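Local coordinates for protein GH61E (Thielavia terrestris, PDB 3EJA), which probably cleaves cellulose and related polysaccharides oxidatively as a copper-dependent lytic polysaccharide monooxygenase, yielding C1- and C4-oxidised products, at residues T3-R6 with A11-Q14. Numbering follows the deposited sequence.
Sequences TWPR and ADWQ
Pro5 sits on the indole of Trp13, and this packing carries the contact. The CA of Pro5 stands over the six-membered ring, 3.7 Å from its centroid and 12° off the normal, a CH-pi contact made with one face of the ring. CB of Pro5 extends the cover to Trp13 CZ2, 3.7 Å away, while CZ3 of Trp13 meets Trp4 O obliquely. Farther along, Thr3 runs across the indole at about a right angle and brings its CB to CZ2. With chi1 of Trp13 at -38°, CG lies anti to the carbonyl carbon and beside the backbone N, which turns the indole back toward Pro5. The same residue is tied by its backbone: Trp13 N donates to Pro5 O at 2.8 Å, almost straight at 172°. An alanine in place of Trp13 could keep that bond but would probably leave CA and CB of Pro5 and CB of Thr3 without the aromatic surface they pack on. Asp12 lies alongside Pro5, and its OD1 comes to the guanidinium edge of Arg6, making a long salt bridge to NE at 3.4 Å. Water 1 accepts from Arg6 NE at 2.7 Å and donates to Asp12 OD1, so the charged pair is joined directly and through solvent. Arg6 also makes a cation-pi contact with Trp61 of the neighbouring strand 57-63. A type II turn from Ala11 to Gln14 presents Asp12 and Trp13 together; Gln14 N bonds back to Ala11 O, and Gln14 OE1 takes Ala11 N at 2.9 Å. The whole arrangement is a loop folded back by its turn onto edge strand 3-7 of the AA9 beta-sandwich, just downstream of the metal-binding N-terminal histidine.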
ATOM      1  N   THR A   3      -4.055 -11.879  -0.263  1.00 13.48           N
ATOM      2  CA  THR A   3      -3.145 -11.320   0.716  1.00 12.54           C
ATOM      3  C   THR A   3      -1.980 -10.650  -0.012  1.00 12.32           C
ATOM      4  O   THR A   3      -1.785 -10.852  -1.223  1.00 11.59           O
ATOM      5  CB  THR A   3      -2.600 -12.429   1.651  1.00 12.25           C
ATOM      6  OG1 THR A   3      -1.987 -13.448   0.858  1.00 11.12           O
ATOM      7  CG2 THR A   3      -3.727 -13.048   2.474  1.00 11.43           C
ATOM      8  N   TRP A   4      -1.208  -9.861   0.730  1.00 11.94           N
ATOM      9  CA  TRP A   4       0.088  -9.360   0.271  1.00 12.05           C
ATOM     10  C   TRP A   4       1.164  -9.946   1.221  1.00 12.35           C
ATOM     11  O   TRP A   4       1.661  -9.239   2.104  1.00 11.99           O
ATOM     12  CB  TRP A   4       0.119  -7.830   0.351  1.00 12.15           C
ATOM     13  CG  TRP A   4      -0.655  -7.061  -0.689  1.00 11.99           C
ATOM     14  CD1 TRP A   4      -1.890  -6.495  -0.538  1.00 12.26           C
ATOM     15  CD2 TRP A   4      -0.218  -6.722  -2.016  1.00 12.24           C
ATOM     16  NE1 TRP A   4      -2.258  -5.840  -1.691  1.00 12.47           N
ATOM     17  CE2 TRP A   4      -1.248  -5.956  -2.612  1.00 12.23           C
ATOM     18  CE3 TRP A   4       0.940  -6.994  -2.759  1.00 11.59           C
ATOM     19  CZ2 TRP A   4      -1.157  -5.458  -3.920  1.00 12.08           C
ATOM     20  CZ3 TRP A   4       1.037  -6.494  -4.060  1.00 12.23           C
ATOM     21  CH2 TRP A   4      -0.014  -5.740  -4.627  1.00 12.68           C
ATOM     22  N   PRO A   5       1.487 -11.252   1.073  1.00 12.47           N
ATOM     23  CA  PRO A   5       2.218 -11.958   2.141  1.00 12.71           C
ATOM     24  C   PRO A   5       3.758 -11.869   2.129  1.00 13.15           C
ATOM     25  O   PRO A   5       4.386 -12.174   3.148  1.00 13.21           O
ATOM     26  CB  PRO A   5       1.785 -13.411   1.939  1.00 12.81           C
ATOM     27  CG  PRO A   5       1.600 -13.537   0.432  1.00 12.32           C
ATOM     28  CD  PRO A   5       1.150 -12.153  -0.052  1.00 12.46           C
ATOM     29  N   ARG A   6       4.352 -11.469   1.004  1.00 13.44           N
ATOM     30  CA  ARG A   6       5.801 -11.611   0.804  1.00 14.29           C
ATOM     31  C   ARG A   6       6.446 -10.464   0.041  1.00 13.91           C
ATOM     32  O   ARG A   6       5.823  -9.850  -0.837  1.00 13.66           O
ATOM     33  CB  ARG A   6       6.105 -12.892   0.005  1.00 13.55           C
ATOM     34  CG  ARG A   6       5.727 -14.203   0.654  1.00 15.83           C
ATOM     35  CD  ARG A   6       5.962 -15.396  -0.285  1.00 15.55           C
ATOM     36  NE  ARG A   6       4.934 -15.509  -1.319  1.00 20.15           N
ATOM     37  CZ  ARG A   6       5.157 -15.440  -2.631  1.00 21.18           C
ATOM     38  NH1 ARG A   6       6.384 -15.270  -3.109  1.00 21.75           N
ATOM     39  NH2 ARG A   6       4.137 -15.546  -3.476  1.00 22.91           N
ATOM     40  N   ALA A  11       9.669 -15.600   2.684  1.00 15.95           N
ATOM     41  CA  ALA A  11       8.495 -16.452   2.895  1.00 15.63           C
ATOM     42  C   ALA A  11       7.300 -15.633   3.374  1.00 15.28           C
ATOM     43  O   ALA A  11       7.430 -14.448   3.685  1.00 14.91           O
ATOM     44  CB  ALA A  11       8.802 -17.563   3.907  1.00 15.82           C
ATOM     45  N   ASP A  12       6.136 -16.275   3.432  1.00 14.77           N
ATOM     46  CA  ASP A  12       4.910 -15.621   3.892  1.00 14.67           C
ATOM     47  C   ASP A  12       5.131 -15.015   5.271  1.00 14.69           C
ATOM     48  O   ASP A  12       5.534 -15.713   6.206  1.00 14.35           O
ATOM     49  CB  ASP A  12       3.754 -16.617   3.986  1.00 14.68           C
ATOM     50  CG  ASP A  12       3.150 -16.981   2.638  1.00 14.75           C
ATOM     51  OD1 ASP A  12       3.545 -16.429   1.600  1.00 14.14           O
ATOM     52  OD2 ASP A  12       2.245 -17.847   2.650  1.00 15.52           O
ATOM     53  N   TRP A  13       4.884 -13.711   5.377  1.00 14.69           N
ATOM     54  CA  TRP A  13       4.951 -12.967   6.653  1.00 14.53           C
ATOM     55  C   TRP A  13       6.323 -13.010   7.340  1.00 14.71           C
ATOM     56  O   TRP A  13       6.416 -12.916   8.566  1.00 14.44           O
ATOM     57  CB  TRP A  13       3.827 -13.413   7.615  1.00 14.08           C
ATOM     58  CG  TRP A  13       2.543 -13.688   6.896  1.00 14.08           C
ATOM     59  CD1 TRP A  13       1.945 -14.908   6.711  1.00 13.27           C
ATOM     60  CD2 TRP A  13       1.724 -12.730   6.215  1.00 13.34           C
ATOM     61  NE1 TRP A  13       0.788 -14.759   5.980  1.00 14.23           N
ATOM     62  CE2 TRP A  13       0.634 -13.434   5.654  1.00 13.65           C
ATOM     63  CE3 TRP A  13       1.804 -11.343   6.030  1.00 13.58           C
ATOM     64  CZ2 TRP A  13      -0.375 -12.795   4.925  1.00 13.73           C
ATOM     65  CZ3 TRP A  13       0.796 -10.703   5.303  1.00 13.18           C
ATOM     66  CH2 TRP A  13      -0.274 -11.430   4.757  1.00 13.43           C
ATOM     67  N   GLN A  14       7.384 -13.145   6.546  1.00 14.81           N
ATOM     68  CA  GLN A  14       8.736 -13.180   7.105  1.00 15.20           C
ATOM     69  C   GLN A  14       9.286 -11.769   7.318  1.00 14.75           C
ATOM     70  O   GLN A  14       9.713 -11.426   8.428  1.00 14.79           O
ATOM     71  CB  GLN A  14       9.668 -14.026   6.241  1.00 15.31           C
ATOM     72  CG  GLN A  14      11.049 -14.189   6.840  1.00 16.11           C
ATOM     73  CD  GLN A  14      11.911 -15.136   6.044  1.00 18.62           C
ATOM     74  OE1 GLN A  14      11.638 -15.414   4.871  1.00 19.64           O
ATOM     75  NE2 GLN A  14      12.969 -15.640   6.675  1.00 18.31           N
TER
HETATM   76  O   HOH W   1       2.483 -16.592  -0.935  1.00 24.81           O